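Local coordinates for protein putative glutathione S-transferase (Sinorhizobium meliloti, PDB 4MDC) that probably acts as a homodimeric glutathione transferase, joining the thiol of glutathione to electrophilic substrates, at residues B[168-179]-B[209-220]. Residues are numbered along the deposited sequence; the frame is centred on the assembly and turned at random.
Sequences RQHMKYLSWLAG and IDWSDAPTAKEW
L174 lays its CD1 methyl over one face of the W220 indole, 4.0 Å from the centroid of the six-membered ring, a CH-pi contact. Its other methyl, CD2, reaches both CZ3 of the same ring and CB of A217, so a branched side chain fills the angle between indole and helix. The polar edge of W220 is turned elsewhere, NE1 bonding to D193 of helix 191-205. M171, a selenomethionine, bends at chi2 and chi3 (-56° and -57°), which folds its CE into a pocket formed by I209 CG2, W211, A214 CB and A217 CB; CE lies 3.7 Å from W211 CZ3, approaching the ring obliquely. A flexible, unbranched chain suits a pocket walled by such different shapes.

S175 and A217 mark the nearest point of the backbones, and their small size lets the helix axes, crossing at 64°, approach to 7.7 Å. The OG of S175 lies against N and CB of A217, accepting a weak hydrogen bond from that N at 3.3 Å; the N-H comes too early in its helix for the regular i to i-4 bond. Alongside, A178 CB meets W220 CB at 3.7 Å, and T216 CG2 rests against CA of G179.

At the solvent-facing border the long, extended R168 chain spans to D213, whose carboxylate can take two N-H groups at once: NE bonds OD2 at 2.8 Å and NH2 bonds OD1 at 3.0 Å, both nearly straight and using syn lone pairs. The two groups are nearly coplanar, while CE of K172 lies over one guanidinium face, toward its rim. The contact thus joins helices 167-180 and 215-225 of the all-helical GST C-terminal domain through an apolar interior and a two-point salt bridge, whose paired bonds fix both position and rotation of the D213 carboxylate just before the second helix begins.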
loop_
_atom_site.group_PDB
_atom_site.type_symbol
_atom_site.label_atom_id
_atom_site.label_comp_id
_atom_site.label_asym_id
_atom_site.label_seq_id
_atom_site.Cartn_x
_atom_site.Cartn_y
_atom_site.Cartn_z
ATOM N N ARG B 168 -8.544 13.084 -14.631
ATOM C CA ARG B 168 -9.961 13.337 -14.618
ATOM C C ARG B 168 -10.768 12.230 -13.899
ATOM O O ARG B 168 -11.684 12.522 -13.143
ATOM C CB ARG B 168 -10.497 13.547 -16.003
ATOM C CG ARG B 168 -11.948 14.021 -15.933
ATOM C CD ARG B 168 -12.450 14.386 -17.299
ATOM N NE ARG B 168 -13.568 15.330 -17.272
ATOM C CZ ARG B 168 -14.761 15.099 -17.815
ATOM N NH1 ARG B 168 -15.020 13.921 -18.386
ATOM N NH2 ARG B 168 -15.716 16.046 -17.786
ATOM N N GLN B 169 -10.390 10.995 -14.139
ATOM C CA GLN B 169 -11.093 9.893 -13.483
ATOM C C GLN B 169 -11.073 10.025 -11.950
ATOM O O GLN B 169 -12.079 9.808 -11.292
ATOM C CB GLN B 169 -10.438 8.572 -13.909
ATOM C CG GLN B 169 -10.886 7.376 -13.090
ATOM C CD GLN B 169 -9.928 6.148 -13.081
ATOM O OE1 GLN B 169 -8.910 6.090 -13.780
ATOM N NE2 GLN B 169 -10.290 5.156 -12.263
ATOM N N HIS B 170 -9.907 10.374 -11.416
ATOM C CA HIS B 170 -9.719 10.628 -10.001
ATOM C C HIS B 170 -10.476 11.812 -9.448
ATOM O O HIS B 170 -11.119 11.687 -8.432
ATOM C CB HIS B 170 -8.207 10.699 -9.685
ATOM C CG HIS B 170 -7.576 9.364 -9.771
ATOM N ND1 HIS B 170 -7.834 8.407 -8.822
ATOM C CD2 HIS B 170 -6.847 8.753 -10.740
ATOM C CE1 HIS B 170 -7.198 7.302 -9.145
ATOM N NE2 HIS B 170 -6.595 7.486 -10.298
HETATM N N MSE B 171 -10.467 12.927 -10.167
HETATM C CA MSE B 171 -11.253 14.103 -9.804
HETATM C C MSE B 171 -12.734 13.807 -9.857
HETATM O O MSE B 171 -13.495 14.298 -9.029
HETATM C CB MSE B 171 -10.909 15.294 -10.716
HETATM C CG MSE B 171 -9.468 15.711 -10.565
HETATM SE SE MSE B 171 -8.875 16.162 -8.735
HETATM C CE MSE B 171 -10.281 17.587 -8.467
ATOM N N LYS B 172 -13.182 13.039 -10.845
ATOM C CA LYS B 172 -14.577 12.691 -10.969
ATOM C C LYS B 172 -15.032 11.745 -9.830
ATOM O O LYS B 172 -16.148 11.868 -9.332
ATOM C CB LYS B 172 -14.900 12.106 -12.326
ATOM C CG LYS B 172 -14.897 13.187 -13.410
ATOM C CD LYS B 172 -16.240 13.917 -13.398
ATOM C CE LYS B 172 -16.206 15.181 -14.222
ATOM N NZ LYS B 172 -17.506 15.888 -14.186
ATOM N N TYR B 173 -14.136 10.881 -9.396
ATOM C CA TYR B 173 -14.468 9.954 -8.290
ATOM C C TYR B 173 -14.596 10.773 -7.026
ATOM O O TYR B 173 -15.525 10.631 -6.237
ATOM C CB TYR B 173 -13.403 8.876 -8.127
ATOM C CG TYR B 173 -13.783 7.811 -7.081
ATOM C CD1 TYR B 173 -15.024 7.209 -7.117
ATOM C CD2 TYR B 173 -12.912 7.455 -6.080
ATOM C CE1 TYR B 173 -15.365 6.195 -6.187
ATOM C CE2 TYR B 173 -13.245 6.458 -5.178
ATOM C CZ TYR B 173 -14.450 5.855 -5.219
ATOM O OH TYR B 173 -14.741 4.903 -4.243
ATOM N N LEU B 174 -13.643 11.679 -6.839
ATOM C CA LEU B 174 -13.693 12.598 -5.707
ATOM C C LEU B 174 -14.960 13.477 -5.675
ATOM O O LEU B 174 -15.551 13.668 -4.635
ATOM C CB LEU B 174 -12.457 13.505 -5.725
ATOM C CG LEU B 174 -12.325 14.567 -4.674
ATOM C CD1 LEU B 174 -12.279 13.973 -3.273
ATOM C CD2 LEU B 174 -11.080 15.370 -4.901
ATOM N N SER B 175 -15.298 14.068 -6.824
ATOM C CA SER B 175 -16.571 14.812 -6.957
ATOM C C SER B 175 -17.760 13.927 -6.576
ATOM O O SER B 175 -18.697 14.397 -5.923
ATOM C CB SER B 175 -16.753 15.344 -8.358
ATOM O OG SER B 175 -15.839 16.439 -8.573
ATOM N N TRP B 176 -17.729 12.692 -7.023
ATOM C CA TRP B 176 -18.844 11.787 -6.722
ATOM C C TRP B 176 -18.950 11.541 -5.210
ATOM O O TRP B 176 -20.075 11.611 -4.630
ATOM C CB TRP B 176 -18.755 10.473 -7.470
ATOM C CG TRP B 176 -19.897 9.562 -7.093
ATOM C CD1 TRP B 176 -21.220 9.667 -7.496
ATOM C CD2 TRP B 176 -19.849 8.426 -6.207
ATOM N NE1 TRP B 176 -21.961 8.670 -6.901
ATOM C CE2 TRP B 176 -21.155 7.919 -6.096
ATOM C CE3 TRP B 176 -18.847 7.828 -5.479
ATOM C CZ2 TRP B 176 -21.468 6.796 -5.312
ATOM C CZ3 TRP B 176 -19.155 6.694 -4.690
ATOM C CH2 TRP B 176 -20.453 6.188 -4.627
ATOM N N LEU B 177 -17.829 11.239 -4.584
ATOM C CA LEU B 177 -17.772 11.006 -3.140
ATOM C C LEU B 177 -18.241 12.241 -2.386
ATOM O O LEU B 177 -19.079 12.163 -1.499
ATOM C CB LEU B 177 -16.378 10.604 -2.687
ATOM C CG LEU B 177 -15.829 9.256 -3.156
ATOM C CD1 LEU B 177 -14.335 9.178 -2.956
ATOM C CD2 LEU B 177 -16.524 8.108 -2.400
ATOM N N ALA B 178 -17.704 13.387 -2.761
ATOM C CA ALA B 178 -17.987 14.625 -2.075
ATOM C C ALA B 178 -19.431 15.060 -2.216
ATOM O O ALA B 178 -19.993 15.690 -1.323
ATOM C CB ALA B 178 -17.069 15.730 -2.621
ATOM N N GLY B 179 -20.033 14.771 -3.360
ATOM C CA GLY B 179 -21.401 15.158 -3.638
ATOM C C GLY B 179 -22.413 14.197 -3.059
ATOM O O GLY B 179 -23.568 14.530 -3.006
ATOM N N ILE B 209 -4.774 20.716 -11.814
ATOM C CA ILE B 209 -6.215 20.472 -11.676
ATOM C C ILE B 209 -7.033 21.596 -12.327
ATOM O O ILE B 209 -6.850 22.763 -11.995
ATOM C CB ILE B 209 -6.593 20.393 -10.215
ATOM C CG1 ILE B 209 -5.972 19.133 -9.643
ATOM C CG2 ILE B 209 -8.084 20.288 -9.997
ATOM C CD1 ILE B 209 -5.842 19.203 -8.180
ATOM N N ASP B 210 -7.923 21.232 -13.232
ATOM C CA ASP B 210 -8.913 22.170 -13.769
ATOM C C ASP B 210 -10.138 22.159 -12.888
ATOM O O ASP B 210 -10.988 21.280 -12.962
ATOM C CB ASP B 210 -9.276 21.788 -15.178
ATOM C CG ASP B 210 -10.338 22.708 -15.787
ATOM O OD1 ASP B 210 -10.899 23.620 -15.128
ATOM O OD2 ASP B 210 -10.583 22.483 -16.948
ATOM N N TRP B 211 -10.205 23.143 -11.993
ATOM C CA TRP B 211 -11.289 23.155 -11.012
ATOM C C TRP B 211 -12.645 23.457 -11.648
ATOM O O TRP B 211 -13.675 23.105 -11.075
ATOM C CB TRP B 211 -10.977 24.117 -9.876
ATOM C CG TRP B 211 -9.923 23.639 -8.941
ATOM C CD1 TRP B 211 -8.640 24.098 -8.846
ATOM C CD2 TRP B 211 -10.027 22.556 -7.991
ATOM N NE1 TRP B 211 -7.965 23.410 -7.854
ATOM C CE2 TRP B 211 -8.798 22.465 -7.316
ATOM C CE3 TRP B 211 -11.054 21.695 -7.623
ATOM C CZ2 TRP B 211 -8.563 21.534 -6.318
ATOM C CZ3 TRP B 211 -10.815 20.729 -6.621
ATOM C CH2 TRP B 211 -9.591 20.685 -5.975
ATOM N N SER B 212 -12.670 24.117 -12.804
ATOM C CA SER B 212 -13.964 24.396 -13.483
ATOM C C SER B 212 -14.655 23.092 -13.924
ATOM O O SER B 212 -15.860 23.052 -14.124
ATOM C CB SER B 212 -13.744 25.316 -14.705
ATOM O OG SER B 212 -13.236 24.568 -15.830
ATOM N N ASP B 213 -13.866 22.032 -14.081
ATOM C CA ASP B 213 -14.387 20.718 -14.481
ATOM C C ASP B 213 -14.760 19.874 -13.261
ATOM O O ASP B 213 -15.384 18.827 -13.426
ATOM C CB ASP B 213 -13.355 19.974 -15.320
ATOM C CG ASP B 213 -13.904 18.664 -15.938
ATOM O OD1 ASP B 213 -14.938 18.661 -16.645
ATOM O OD2 ASP B 213 -13.224 17.630 -15.742
ATOM N N ALA B 214 -14.403 20.336 -12.053
ATOM C CA ALA B 214 -14.701 19.569 -10.815
ATOM C C ALA B 214 -15.275 20.490 -9.715
ATOM O O ALA B 214 -14.778 20.577 -8.590
ATOM C CB ALA B 214 -13.442 18.895 -10.343
ATOM N N PRO B 215 -16.391 21.134 -10.001
ATOM C CA PRO B 215 -16.999 22.008 -8.963
ATOM C C PRO B 215 -17.358 21.385 -7.603
ATOM O O PRO B 215 -17.324 22.060 -6.559
ATOM C CB PRO B 215 -18.257 22.556 -9.682
ATOM C CG PRO B 215 -18.556 21.574 -10.736
ATOM C CD PRO B 215 -17.241 21.036 -11.181
ATOM N N THR B 216 -17.838 20.147 -7.617
ATOM C CA THR B 216 -18.254 19.497 -6.364
ATOM C C THR B 216 -17.025 19.202 -5.506
ATOM O O THR B 216 -17.008 19.412 -4.298
ATOM C CB THR B 216 -19.108 18.248 -6.705
ATOM O OG1 THR B 216 -20.171 18.677 -7.561
ATOM C CG2 THR B 216 -19.640 17.532 -5.467
ATOM N N ALA B 217 -15.959 18.736 -6.158
ATOM C CA ALA B 217 -14.720 18.497 -5.459
ATOM C C ALA B 217 -14.128 19.814 -4.957
ATOM O O ALA B 217 -13.567 19.866 -3.864
ATOM C CB ALA B 217 -13.713 17.836 -6.363
ATOM N N LYS B 218 -14.346 20.865 -5.726
ATOM C CA LYS B 218 -13.870 22.204 -5.325
ATOM C C LYS B 218 -14.461 22.690 -3.995
ATOM O O LYS B 218 -13.740 23.183 -3.121
ATOM C CB LYS B 218 -14.159 23.227 -6.418
ATOM C CG LYS B 218 -13.571 24.603 -6.123
ATOM C CD LYS B 218 -13.812 25.607 -7.236
ATOM C CE LYS B 218 -13.177 26.946 -6.876
ATOM N NZ LYS B 218 -13.433 27.967 -7.932
ATOM N N GLU B 219 -15.757 22.445 -3.797
ATOM C CA GLU B 219 -16.431 22.850 -2.581
ATOM C C GLU B 219 -15.844 22.077 -1.396
ATOM O O GLU B 219 -15.586 22.640 -0.317
ATOM C CB GLU B 219 -17.953 22.649 -2.704
ATOM C CG GLU B 219 -18.751 23.039 -1.439
ATOM C CD GLU B 219 -18.703 22.013 -0.287
ATOM O OE1 GLU B 219 -18.632 20.778 -0.548
ATOM O OE2 GLU B 219 -18.748 22.414 0.922
ATOM N N TRP B 220 -15.676 20.760 -1.575
ATOM C CA TRP B 220 -15.075 19.922 -0.543
ATOM C C TRP B 220 -13.630 20.334 -0.206
ATOM O O TRP B 220 -13.228 20.440 1.000
ATOM C CB TRP B 220 -15.221 18.419 -0.936
ATOM C CG TRP B 220 -14.320 17.535 -0.150
ATOM C CD1 TRP B 220 -14.607 16.849 1.009
ATOM C CD2 TRP B 220 -12.943 17.260 -0.438
ATOM N NE1 TRP B 220 -13.497 16.220 1.473
ATOM C CE2 TRP B 220 -12.461 16.431 0.590
ATOM C CE3 TRP B 220 -12.086 17.605 -1.483
ATOM C CZ2 TRP B 220 -11.157 15.956 0.597
ATOM C CZ3 TRP B 220 -10.824 17.149 -1.484
ATOM C CH2 TRP B 220 -10.325 16.382 -0.425
#